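Side-chain contacts in isomerase/lactonizing enzyme (Agrobacterium tumefaciens, PDB 1RVK), which is of unknown function but, as a magnesium-binding member of the enolase superfamily, probably abstracts a proton beside a substrate carboxylate to give an enolate: residues I71-D74 against R80-Q83; E55-H60 against L101-C106; L38-E43 against D105-D110; T4-R9 against K64-V69. All coordinates share one frame; numbering follows the deposited sequence.

Interaction 1. Residues I71-D74 against R80-Q83; sequences IGED and RLWQ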
loop_
_atom_site.group_PDB
_atom_site.type_symbol
_atom_site.label_atom_id
_atom_site.label_comp_id
_atom_site.label_asym_id
_atom_site.label_seq_id
_atom_site.Cartn_x
_atom_site.Cartn_y
_atom_site.Cartn_z
ATOM N N ILE A 71 4.118 -13.895 -23.208
ATOM C CA ILE A 71 4.721 -15.065 -23.842
ATOM C C ILE A 71 5.496 -14.761 -25.119
ATOM O O ILE A 71 4.968 -14.152 -26.049
ATOM C CB ILE A 71 3.655 -16.146 -24.141
ATOM C CG1 ILE A 71 2.976 -16.578 -22.836
ATOM C CG2 ILE A 71 4.308 -17.361 -24.799
ATOM C CD1 ILE A 71 3.910 -17.242 -21.840
ATOM N N GLY A 72 6.757 -15.187 -25.144
ATOM C CA GLY A 72 7.608 -14.978 -26.305
ATOM C C GLY A 72 8.296 -13.627 -26.349
ATOM O O GLY A 72 8.945 -13.280 -27.339
ATOM N N GLU A 73 8.179 -12.869 -25.265
ATOM C CA GLU A 73 8.768 -11.537 -25.199
ATOM C C GLU A 73 9.974 -11.471 -24.259
ATOM O O GLU A 73 10.072 -12.243 -23.310
ATOM C CB GLU A 73 7.690 -10.552 -24.735
ATOM C CG GLU A 73 7.518 -9.331 -25.617
ATOM C CD GLU A 73 7.285 -9.681 -27.075
ATOM O OE1 GLU A 73 6.260 -10.316 -27.399
ATOM O OE2 GLU A 73 8.140 -9.316 -27.902
ATOM N N ASP A 74 10.888 -10.543 -24.539
ATOM C CA ASP A 74 12.084 -10.333 -23.718
ATOM C C ASP A 74 11.565 -9.777 -22.394
ATOM O O ASP A 74 10.973 -8.699 -22.367
ATOM C CB ASP A 74 12.991 -9.304 -24.401
ATOM C CG ASP A 74 14.313 -9.101 -23.681
ATOM O OD1 ASP A 74 14.360 -9.220 -22.438
ATOM O OD2 ASP A 74 15.315 -8.800 -24.370
ATOM N N ARG A 80 7.842 -1.593 -22.461
ATOM C CA ARG A 80 7.035 -1.997 -23.609
ATOM C C ARG A 80 5.897 -2.915 -23.184
ATOM O O ARG A 80 4.773 -2.779 -23.661
ATOM C CB ARG A 80 7.897 -2.710 -24.656
ATOM C CG ARG A 80 7.099 -3.226 -25.858
ATOM C CD ARG A 80 8.019 -3.670 -26.987
ATOM N NE ARG A 80 8.875 -4.794 -26.616
ATOM C CZ ARG A 80 8.467 -6.058 -26.534
ATOM N NH1 ARG A 80 7.204 -6.373 -26.795
ATOM N NH2 ARG A 80 9.327 -7.011 -26.198
ATOM N N LEU A 81 6.184 -3.842 -22.277
ATOM C CA LEU A 81 5.160 -4.774 -21.825
ATOM C C LEU A 81 4.087 -4.086 -20.981
ATOM O O LEU A 81 2.901 -4.399 -21.102
ATOM C CB LEU A 81 5.807 -5.932 -21.056
ATOM C CG LEU A 81 6.791 -6.748 -21.906
ATOM C CD1 LEU A 81 7.439 -7.840 -21.066
ATOM C CD2 LEU A 81 6.057 -7.359 -23.084
ATOM N N TRP A 82 4.497 -3.140 -20.139
ATOM C CA TRP A 82 3.533 -2.426 -19.309
ATOM C C TRP A 82 2.626 -1.599 -20.208
ATOM O O TRP A 82 1.408 -1.581 -20.032
ATOM C CB TRP A 82 4.239 -1.494 -18.318
ATOM C CG TRP A 82 3.304 -0.920 -17.293
ATOM C CD1 TRP A 82 2.944 -1.484 -16.101
ATOM C CD2 TRP A 82 2.559 0.298 -17.401
ATOM N NE1 TRP A 82 2.017 -0.694 -15.460
ATOM C CE2 TRP A 82 1.763 0.406 -16.236
ATOM C CE3 TRP A 82 2.483 1.308 -18.370
ATOM C CZ2 TRP A 82 0.899 1.485 -16.016
ATOM C CZ3 TRP A 82 1.621 2.383 -18.151
ATOM C CH2 TRP A 82 0.842 2.460 -16.982
ATOM N N GLN A 83 3.223 -0.910 -21.177
ATOM C CA GLN A 83 2.440 -0.085 -22.086
ATOM C C GLN A 83 1.485 -0.937 -22.918
ATOM O O GLN A 83 0.379 -0.496 -23.229
ATOM C CB GLN A 83 3.363 0.738 -22.996
ATOM C CG GLN A 83 4.249 1.751 -22.245
ATOM C CD GLN A 83 3.501 2.991 -21.743
ATOM O OE1 GLN A 83 4.079 3.842 -21.057
ATOM N NE2 GLN A 83 2.226 3.100 -22.088
#
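Glu73 and Arg80 meet in a salt bridge whose geometry is poor for a hydrogen bond: Glu73 OE2 lies 3.1 Å from Arg80 NH2, but the N-H...O angle of 127° makes the bond weak. The carboxylate and guanidinium planes stand 84° apart, and what lies at the edge of the guanidinium, in its plane, is the methylene Glu73 CG. A first torsion of -128°, away from any staggered position, and a bend at chi2 put the Glu73 chain across the end of Arg80. The arginine runs extended through chi2 before it kinks at chi3 and brings NH1 and NH2 to the acid. Arg80 NH2 has a second carboxylate partner in Asp77, so the pairing is shared. Beside the ion pair, Leu81 CD2 packs on Glu73 CG at 3.5 Å, while Leu81 CD1 approaches the backbone O of Asp74 at 3.9 Å. The contact closes the turn between helices 59-70 and 78-89: Leu81 continues inward onto Val69 and Leu70 of the first helix and Leu108 of helix 98-116, and Gly72 and Glu73 hydrogen-bond through their backbones to Ile3 of strand 3-15.

Interaction 2. Residues E55-H60 against L101-C106; sequences EIVRPH and LAVVDC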
loop_
_atom_site.group_PDB
_atom_site.type_symbol
_atom_site.label_atom_id
_atom_site.label_comp_id
_atom_site.label_asym_id
_atom_site.label_seq_id
_atom_site.Cartn_x
_atom_site.Cartn_y
_atom_site.Cartn_z
ATOM N N GLU A 55 -8.855 -13.486 -7.662
ATOM C CA GLU A 55 -9.663 -12.887 -8.726
ATOM C C GLU A 55 -8.888 -11.982 -9.680
ATOM O O GLU A 55 -9.249 -11.839 -10.847
ATOM C CB GLU A 55 -10.831 -12.096 -8.123
ATOM C CG GLU A 55 -11.906 -12.960 -7.478
ATOM C CD GLU A 55 -12.617 -13.855 -8.479
ATOM O OE1 GLU A 55 -12.804 -15.054 -8.176
ATOM O OE2 GLU A 55 -12.996 -13.362 -9.563
ATOM N N ILE A 56 -7.821 -11.377 -9.179
ATOM C CA ILE A 56 -7.008 -10.466 -9.976
ATOM C C ILE A 56 -6.179 -11.170 -11.048
ATOM O O ILE A 56 -5.846 -10.577 -12.076
ATOM C CB ILE A 56 -6.107 -9.632 -9.038
ATOM C CG1 ILE A 56 -6.997 -8.735 -8.174
ATOM C CG2 ILE A 56 -5.111 -8.798 -9.836
ATOM C CD1 ILE A 56 -6.299 -8.127 -6.966
ATOM N N VAL A 57 -5.860 -12.440 -10.816
ATOM C CA VAL A 57 -5.079 -13.224 -11.769
ATOM C C VAL A 57 -5.812 -14.511 -12.136
ATOM O O VAL A 57 -5.189 -15.550 -12.369
ATOM C CB VAL A 57 -3.692 -13.589 -11.198
ATOM C CG1 VAL A 57 -2.838 -12.336 -11.059
ATOM C CG2 VAL A 57 -3.851 -14.278 -9.851
ATOM N N ARG A 58 -7.140 -14.441 -12.186
ATOM C CA ARG A 58 -7.937 -15.612 -12.534
ATOM C C ARG A 58 -7.709 -15.960 -14.009
ATOM O O ARG A 58 -7.212 -15.141 -14.784
ATOM C CB ARG A 58 -9.425 -15.354 -12.243
ATOM C CG ARG A 58 -10.081 -14.241 -13.061
ATOM C CD ARG A 58 -11.521 -14.036 -12.599
ATOM N NE ARG A 58 -12.293 -13.174 -13.493
ATOM C CZ ARG A 58 -12.151 -11.855 -13.583
ATOM N NH1 ARG A 58 -11.262 -11.221 -12.831
ATOM N NH2 ARG A 58 -12.908 -11.166 -14.430
ATOM N N PRO A 59 -8.054 -17.191 -14.411
ATOM C CA PRO A 59 -7.872 -17.631 -15.797
ATOM C C PRO A 59 -8.331 -16.662 -16.885
ATOM O O PRO A 59 -7.616 -16.449 -17.866
ATOM C CB PRO A 59 -8.627 -18.952 -15.834
ATOM C CG PRO A 59 -8.359 -19.500 -14.456
ATOM C CD PRO A 59 -8.606 -18.282 -13.586
ATOM N N HIS A 60 -9.515 -16.081 -16.724
ATOM C CA HIS A 60 -10.015 -15.156 -17.733
ATOM C C HIS A 60 -9.019 -14.051 -18.062
ATOM O O HIS A 60 -8.789 -13.742 -19.231
ATOM C CB HIS A 60 -11.339 -14.523 -17.293
ATOM C CG HIS A 60 -11.849 -13.484 -18.243
ATOM N ND1 HIS A 60 -11.649 -12.134 -18.050
ATOM C CD2 HIS A 60 -12.501 -13.602 -19.425
ATOM C CE1 HIS A 60 -12.155 -11.465 -19.071
ATOM N NE2 HIS A 60 -12.677 -12.332 -19.920
ATOM N N LEU A 101 -2.255 -5.255 -13.638
ATOM C CA LEU A 101 -1.033 -4.665 -14.169
ATOM C C LEU A 101 0.063 -4.657 -13.104
ATOM O O LEU A 101 1.229 -4.925 -13.394
ATOM C CB LEU A 101 -1.298 -3.224 -14.625
ATOM C CG LEU A 101 -1.842 -2.945 -16.030
ATOM C CD1 LEU A 101 -0.708 -3.079 -17.017
ATOM C CD2 LEU A 101 -2.991 -3.879 -16.373
ATOM N N ALA A 102 -0.317 -4.350 -11.867
ATOM C CA ALA A 102 0.642 -4.282 -10.769
ATOM C C ALA A 102 1.339 -5.604 -10.475
ATOM O O ALA A 102 2.559 -5.639 -10.303
ATOM C CB ALA A 102 -0.046 -3.774 -9.503
ATOM N N VAL A 103 0.573 -6.688 -10.416
ATOM C CA VAL A 103 1.157 -7.991 -10.112
ATOM C C VAL A 103 2.089 -8.457 -11.223
ATOM O O VAL A 103 3.157 -9.006 -10.956
ATOM C CB VAL A 103 0.070 -9.059 -9.884
ATOM C CG1 VAL A 103 0.697 -10.311 -9.265
ATOM C CG2 VAL A 103 -1.008 -8.511 -8.974
ATOM N N VAL A 104 1.686 -8.233 -12.469
ATOM C CA VAL A 104 2.509 -8.635 -13.602
ATOM C C VAL A 104 3.815 -7.840 -13.628
ATOM O O VAL A 104 4.893 -8.404 -13.816
ATOM C CB VAL A 104 1.764 -8.423 -14.934
ATOM C CG1 VAL A 104 2.684 -8.742 -16.100
ATOM C CG2 VAL A 104 0.530 -9.309 -14.985
ATOM N N ASP A 105 3.712 -6.528 -13.436
ATOM C CA ASP A 105 4.886 -5.660 -13.436
ATOM C C ASP A 105 5.822 -6.063 -12.294
ATOM O O ASP A 105 7.038 -6.103 -12.464
ATOM C CB ASP A 105 4.456 -4.194 -13.268
ATOM C CG ASP A 105 5.622 -3.221 -13.364
ATOM O OD1 ASP A 105 6.208 -3.084 -14.460
ATOM O OD2 ASP A 105 5.951 -2.588 -12.340
ATOM N N CYS A 106 5.253 -6.373 -11.134
ATOM C CA CYS A 106 6.070 -6.769 -9.989
ATOM C C CYS A 106 6.802 -8.082 -10.244
ATOM O O CYS A 106 7.976 -8.214 -9.907
ATOM C CB CYS A 106 5.213 -6.875 -8.727
ATOM S SG CYS A 106 4.798 -5.261 -8.018
#
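Val103 receives both side chains that reach helix 98-116 from residues 55-60: its CG2 lies 4.2 Å from Ile56 CG2, and its CG1 lies 4.5 Å from Val57 CG1. The two methyls of one valine thus serve two consecutive residues. With Val103 CG1 anti to the backbone N (chi1 -167°), the isopropyl group spreads its branches toward this pair. At these methyl distances the touch is light; the CA atoms of Val57 and Val103 are 8.3 Å apart. Further out, the Thr100 hydroxyl is hydrogen-bonded to the backbone O of Ile56 and ties the turn to the helix nearly one turn before Val103. The turn itself is braced by Arg58, whose NH1 donates to the backbone O of Glu55 at 2.9 Å with an angle of 151°; the oxygen lies in the guanidinium plane. Arg58 also sits at the N-cap position of helix 59-70, so this brace holds the 3-10 turn next to the start of that helix. Val57 and Val103 both touch Thr52 of strand 47-52, which leads into the turn, and Val104 carries the packing on to Val66 and Leu70. Methyl contacts of this kind have no directional preference and serve to exclude water; the Arg58 bond shapes the turn, and the Thr100 bond probably does more to set its position against the helix.

Interaction 3. Residues L38-E43 against D105-D110; sequences LTVRTE and DCALWD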
loop_
_atom_site.group_PDB
_atom_site.type_symbol
_atom_site.label_atom_id
_atom_site.label_comp_id
_atom_site.label_asym_id
_atom_site.label_seq_id
_atom_site.Cartn_x
_atom_site.Cartn_y
_atom_site.Cartn_z
ATOM N N LEU A 38 1.704 -15.333 -8.722
ATOM C CA LEU A 38 1.933 -15.286 -10.158
ATOM C C LEU A 38 3.419 -15.533 -10.401
ATOM O O LEU A 38 4.268 -14.916 -9.752
ATOM C CB LEU A 38 1.540 -13.912 -10.708
ATOM C CG LEU A 38 1.649 -13.621 -12.215
ATOM C CD1 LEU A 38 3.095 -13.610 -12.655
ATOM C CD2 LEU A 38 0.854 -14.649 -12.996
ATOM N N THR A 39 3.730 -16.442 -11.320
ATOM C CA THR A 39 5.119 -16.747 -11.656
ATOM C C THR A 39 5.366 -16.562 -13.152
ATOM O O THR A 39 4.588 -17.033 -13.982
ATOM C CB THR A 39 5.501 -18.207 -11.287
ATOM O OG1 THR A 39 5.503 -18.369 -9.861
ATOM C CG2 THR A 39 6.883 -18.548 -11.827
ATOM N N VAL A 40 6.442 -15.859 -13.486
ATOM C CA VAL A 40 6.828 -15.641 -14.875
ATOM C C VAL A 40 8.160 -16.369 -15.061
ATOM O O VAL A 40 9.099 -16.155 -14.292
ATOM C CB VAL A 40 7.018 -14.139 -15.183
ATOM C CG1 VAL A 40 7.440 -13.952 -16.640
ATOM C CG2 VAL A 40 5.721 -13.386 -14.906
ATOM N N ARG A 41 8.239 -17.234 -16.071
ATOM C CA ARG A 41 9.459 -17.996 -16.319
ATOM C C ARG A 41 10.019 -17.762 -17.717
ATOM O O ARG A 41 9.268 -17.575 -18.675
ATOM C CB ARG A 41 9.192 -19.496 -16.124
ATOM C CG ARG A 41 10.420 -20.381 -16.309
ATOM C CD ARG A 41 10.083 -21.868 -16.183
ATOM N NE ARG A 41 9.418 -22.174 -14.920
ATOM C CZ ARG A 41 8.113 -22.391 -14.791
ATOM N NH1 ARG A 41 7.319 -22.344 -15.853
ATOM N NH2 ARG A 41 7.597 -22.645 -13.597
ATOM N N THR A 42 11.345 -17.779 -17.826
ATOM C CA THR A 42 12.016 -17.577 -19.107
ATOM C C THR A 42 12.632 -18.879 -19.629
ATOM O O THR A 42 12.639 -19.897 -18.935
ATOM C CB THR A 42 13.119 -16.508 -18.987
ATOM O OG1 THR A 42 13.993 -16.840 -17.903
ATOM C CG2 THR A 42 12.504 -15.138 -18.729
ATOM N N GLU A 43 13.150 -18.834 -20.854
ATOM C CA GLU A 43 13.760 -20.001 -21.495
ATOM C C GLU A 43 14.798 -20.713 -20.634
ATOM O O GLU A 43 14.835 -21.943 -20.587
ATOM C CB GLU A 43 14.436 -19.592 -22.806
ATOM C CG GLU A 43 13.541 -18.876 -23.792
ATOM C CD GLU A 43 14.318 -18.327 -24.977
ATOM O OE1 GLU A 43 15.245 -17.506 -24.759
ATOM O OE2 GLU A 43 13.999 -18.716 -26.121
ATOM N N ASP A 105 3.712 -6.528 -13.436
ATOM C CA ASP A 105 4.886 -5.660 -13.436
ATOM C C ASP A 105 5.822 -6.063 -12.294
ATOM O O ASP A 105 7.038 -6.103 -12.464
ATOM C CB ASP A 105 4.456 -4.194 -13.268
ATOM C CG ASP A 105 5.622 -3.221 -13.364
ATOM O OD1 ASP A 105 6.208 -3.084 -14.460
ATOM O OD2 ASP A 105 5.951 -2.588 -12.340
ATOM N N CYS A 106 5.253 -6.373 -11.134
ATOM C CA CYS A 106 6.070 -6.769 -9.989
ATOM C C CYS A 106 6.802 -8.082 -10.244
ATOM O O CYS A 106 7.976 -8.214 -9.907
ATOM C CB CYS A 106 5.213 -6.875 -8.727
ATOM S SG CYS A 106 4.798 -5.261 -8.018
ATOM N N ALA A 107 6.109 -9.052 -10.830
ATOM C CA ALA A 107 6.726 -10.339 -11.143
ATOM C C ALA A 107 7.867 -10.137 -12.142
ATOM O O ALA A 107 8.890 -10.818 -12.074
ATOM C CB ALA A 107 5.682 -11.300 -11.722
ATOM N N LEU A 108 7.690 -9.201 -13.072
ATOM C CA LEU A 108 8.726 -8.922 -14.065
ATOM C C LEU A 108 9.955 -8.313 -13.401
ATOM O O LEU A 108 11.087 -8.623 -13.771
ATOM C CB LEU A 108 8.185 -7.980 -15.145
ATOM C CG LEU A 108 7.792 -8.547 -16.516
ATOM C CD1 LEU A 108 7.519 -10.038 -16.458
ATOM C CD2 LEU A 108 6.593 -7.780 -17.036
ATOM N N TRP A 109 9.738 -7.433 -12.427
ATOM C CA TRP A 109 10.857 -6.830 -11.712
ATOM C C TRP A 109 11.566 -7.892 -10.876
ATOM O O TRP A 109 12.798 -7.922 -10.808
ATOM C CB TRP A 109 10.377 -5.705 -10.794
ATOM C CG TRP A 109 10.305 -4.364 -11.455
ATOM C CD1 TRP A 109 9.179 -3.702 -11.857
ATOM C CD2 TRP A 109 11.409 -3.510 -11.770
ATOM N NE1 TRP A 109 9.516 -2.485 -12.402
ATOM C CE2 TRP A 109 10.878 -2.342 -12.360
ATOM C CE3 TRP A 109 12.796 -3.619 -11.612
ATOM C CZ2 TRP A 109 11.690 -1.285 -12.792
ATOM C CZ3 TRP A 109 13.603 -2.569 -12.041
ATOM C CH2 TRP A 109 13.045 -1.417 -12.624
ATOM N N ASP A 110 10.789 -8.762 -10.234
ATOM C CA ASP A 110 11.373 -9.820 -9.412
ATOM C C ASP A 110 12.194 -10.760 -10.290
ATOM O O ASP A 110 13.265 -11.217 -9.893
ATOM C CB ASP A 110 10.274 -10.607 -8.688
ATOM C CG ASP A 110 10.833 -11.589 -7.670
ATOM O OD1 ASP A 110 11.570 -11.147 -6.765
ATOM O OD2 ASP A 110 10.531 -12.800 -7.769
#
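Leu38 and Val40 of strand 30-42 pack against Ala107 and Leu108 of helix 98-116 in a wholly apolar, buried sheet-on-helix contact inside the N-terminal domain. The strand and helix axes approach to 8.2 Å and run at 46° to one another. Ala107 marks the nearest point, its CA 6.5 Å from that of Val40, and its single methyl is shared: Leu38 CD1 comes to within 3.6 Å of Ala107 CB, and Val40 CG2 to within 3.8 Å of the same atom. Leu38 gets there with CG anti to the backbone N. The other branch of Val40, CG1, lies 3.9 Å from Leu108 CD1, the leucine reaching in from the flank of the helix with both torsions off their staggered positions (chi1 -103°, chi2 21°), which may reflect strain or an uncertain side-chain placement. The layout is that of the enolase-superfamily capping domain, in which an antiparallel three-stranded meander is covered by a bundle of helices. Strand 30-42 is the middle strand, so the helix rests on the centre of the sheet. Alternation along the strand sends Thr39 and Arg41 to the opposite face, where Thr39 hydrogen-bonds His49 and Arg41 forms salt bridges with Glu47 and Glu7. Further along the helix, the buried carboxylate of Asp110 is held by the backbone N atoms of His49 and Leu367 and by Arg114.

Interaction 4. Residues T4-R9 against K64-V69; sequences TDVEVR and KFVKKV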
loop_
_atom_site.group_PDB
_atom_site.type_symbol
_atom_site.label_atom_id
_atom_site.label_comp_id
_atom_site.label_asym_id
_atom_site.label_seq_id
_atom_site.Cartn_x
_atom_site.Cartn_y
_atom_site.Cartn_z
ATOM N N THR A 4 8.690 -17.835 -21.367
ATOM C CA THR A 4 8.097 -19.057 -21.892
ATOM C C THR A 4 6.834 -19.487 -21.157
ATOM O O THR A 4 6.006 -20.204 -21.719
ATOM C CB THR A 4 9.100 -20.234 -21.853
ATOM O OG1 THR A 4 9.568 -20.424 -20.511
ATOM C CG2 THR A 4 10.284 -19.953 -22.766
ATOM N N ASP A 5 6.679 -19.050 -19.910
ATOM C CA ASP A 5 5.505 -19.433 -19.126
ATOM C C ASP A 5 5.016 -18.356 -18.162
ATOM O O ASP A 5 5.805 -17.576 -17.629
ATOM C CB ASP A 5 5.813 -20.683 -18.297
ATOM C CG ASP A 5 6.274 -21.851 -19.143
ATOM O OD1 ASP A 5 5.416 -22.516 -19.758
ATOM O OD2 ASP A 5 7.499 -22.100 -19.189
ATOM N N VAL A 6 3.703 -18.332 -17.953
ATOM C CA VAL A 6 3.057 -17.424 -17.007
ATOM C C VAL A 6 2.116 -18.354 -16.249
ATOM O O VAL A 6 1.178 -18.903 -16.827
ATOM C CB VAL A 6 2.233 -16.327 -17.706
ATOM C CG1 VAL A 6 1.552 -15.450 -16.659
ATOM C CG2 VAL A 6 3.138 -15.478 -18.583
ATOM N N GLU A 7 2.373 -18.546 -14.960
ATOM C CA GLU A 7 1.557 -19.456 -14.168
ATOM C C GLU A 7 1.021 -18.845 -12.882
ATOM O O GLU A 7 1.650 -17.979 -12.278
ATOM C CB GLU A 7 2.376 -20.700 -13.824
ATOM C CG GLU A 7 3.206 -21.219 -14.992
ATOM C CD GLU A 7 4.169 -22.321 -14.588
ATOM O OE1 GLU A 7 4.770 -22.219 -13.495
ATOM O OE2 GLU A 7 4.335 -23.281 -15.371
ATOM N N VAL A 8 -0.150 -19.316 -12.469
ATOM C CA VAL A 8 -0.781 -18.849 -11.246
ATOM C C VAL A 8 -1.015 -20.041 -10.333
ATOM O O VAL A 8 -1.566 -21.058 -10.754
ATOM C CB VAL A 8 -2.138 -18.169 -11.527
ATOM C CG1 VAL A 8 -2.823 -17.805 -10.210
ATOM C CG2 VAL A 8 -1.925 -16.919 -12.373
ATOM N N ARG A 9 -0.579 -19.913 -9.086
ATOM C CA ARG A 9 -0.753 -20.966 -8.097
ATOM C C ARG A 9 -1.541 -20.388 -6.935
ATOM O O ARG A 9 -1.098 -19.442 -6.281
ATOM C CB ARG A 9 0.608 -21.473 -7.605
ATOM C CG ARG A 9 1.423 -22.191 -8.671
ATOM C CD ARG A 9 2.787 -22.605 -8.143
ATOM N NE ARG A 9 3.485 -23.488 -9.075
ATOM C CZ ARG A 9 3.905 -23.128 -10.285
ATOM N NH1 ARG A 9 3.706 -21.891 -10.723
ATOM N NH2 ARG A 9 4.521 -24.010 -11.062
ATOM N N LYS A 64 -6.835 -14.234 -21.590
ATOM C CA LYS A 64 -7.238 -13.188 -22.518
ATOM C C LYS A 64 -6.279 -12.007 -22.631
ATOM O O LYS A 64 -6.179 -11.395 -23.694
ATOM C CB LYS A 64 -8.636 -12.679 -22.147
ATOM C CG LYS A 64 -9.234 -11.716 -23.160
ATOM C CD LYS A 64 -10.648 -11.311 -22.775
ATOM C CE LYS A 64 -11.266 -10.396 -23.820
ATOM N NZ LYS A 64 -12.659 -10.011 -23.463
ATOM N N PHE A 65 -5.557 -11.696 -21.556
ATOM C CA PHE A 65 -4.656 -10.548 -21.581
ATOM C C PHE A 65 -3.175 -10.779 -21.291
ATOM O O PHE A 65 -2.327 -10.502 -22.134
ATOM C CB PHE A 65 -5.162 -9.480 -20.603
ATOM C CG PHE A 65 -6.607 -9.117 -20.794
ATOM C CD1 PHE A 65 -7.010 -8.366 -21.896
ATOM C CD2 PHE A 65 -7.567 -9.540 -19.882
ATOM C CE1 PHE A 65 -8.357 -8.043 -22.085
ATOM C CE2 PHE A 65 -8.916 -9.222 -20.063
ATOM C CZ PHE A 65 -9.309 -8.472 -21.169
ATOM N N VAL A 66 -2.865 -11.276 -20.098
ATOM C CA VAL A 66 -1.474 -11.453 -19.691
ATOM C C VAL A 66 -0.594 -12.340 -20.565
ATOM O O VAL A 66 0.494 -11.925 -20.959
ATOM C CB VAL A 66 -1.387 -11.928 -18.228
ATOM C CG1 VAL A 66 0.071 -11.979 -17.780
ATOM C CG2 VAL A 66 -2.174 -10.974 -17.333
ATOM N N LYS A 67 -1.040 -13.553 -20.873
ATOM C CA LYS A 67 -0.222 -14.430 -21.706
ATOM C C LYS A 67 0.009 -13.863 -23.101
ATOM O O LYS A 67 1.110 -13.959 -23.637
ATOM C CB LYS A 67 -0.858 -15.817 -21.814
ATOM C CG LYS A 67 -0.691 -16.645 -20.557
ATOM C CD LYS A 67 -1.269 -18.037 -20.726
ATOM C CE LYS A 67 -0.990 -18.887 -19.499
ATOM N NZ LYS A 67 -1.575 -20.254 -19.614
ATOM N N LYS A 68 -1.025 -13.262 -23.682
ATOM C CA LYS A 68 -0.916 -12.691 -25.020
ATOM C C LYS A 68 0.130 -11.587 -25.119
ATOM O O LYS A 68 0.707 -11.365 -26.179
ATOM C CB LYS A 68 -2.268 -12.146 -25.477
ATOM C CG LYS A 68 -3.330 -13.205 -25.687
ATOM C CD LYS A 68 -4.606 -12.561 -26.201
ATOM C CE LYS A 68 -5.689 -13.587 -26.468
ATOM N NZ LYS A 68 -6.929 -12.920 -26.954
ATOM N N VAL A 69 0.372 -10.892 -24.015
ATOM C CA VAL A 69 1.354 -9.819 -24.007
ATOM C C VAL A 69 2.761 -10.303 -23.665
ATOM O O VAL A 69 3.732 -9.903 -24.309
ATOM C CB VAL A 69 0.967 -8.713 -22.990
ATOM C CG1 VAL A 69 2.102 -7.698 -22.856
ATOM C CG2 VAL A 69 -0.312 -8.028 -23.439
HETATM O O HOH W 1 -0.453 -20.930 -17.136
#
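Val6, on edge strand 3-15 of the meander sheet in the enolase-type N-terminal domain, packs against Val66 and Lys67 of helix 59-70. Val6 CG1 meets Val66 CG1 at 3.9 Å; in both valines the branch in contact is the one anti to the backbone N. Next to them, Lys67 crosses the strand beside Val6: its CG is 4.1 Å from Val6 CB, and its CE is 3.4 Å from the backbone O of Val6. Beyond CG the lysine chain is fully extended, which carries the ammonium past that carbonyl to a bridging water. Lys67 NZ donates to this water at 2.8 Å, and the water in turn donates to Val6 O at 2.6 Å; Lys67 NZ also forms a salt bridge with Glu63. The Val6 carbonyl points away from strand 30-42, off the edge of the sheet, and the water gives it a partner there. On the other face, Arg9 NH1 and NH2 each reach Glu7 OE1 at 3.0 Å from the same side of the carboxylate plane, and Arg41 adds a further salt bridge to that oxygen. Thr4 and Asp5 form a classic beta bulge opposite Arg41. Val6 also touches Leu38 of strand 30-42 and Leu70 of helix 59-70, while Val69 turns to helix 78-89.

All four contacts lie in the N-terminal domain. Interaction 3 is its wholly buried, apolar sheet-to-helix packing, and interaction 2, on the same helix 98-116, continues it through Val103, which touches Leu38. Interaction 4 lies at the sheet edge: its valines face inward, with Val66 touching Val104, while a lysine and a water finish it outside. Backbone bonds between strands 3-15 and 30-42 join it to interaction 3. Interaction 1 is the most polar, a partly exposed salt bridge at the turn between two helices, yet its Leu81 reaches Leu108 and Val69. Across the four, charged side chains take part in interactions 1 and 4, while 2 and 3 rest on methyls.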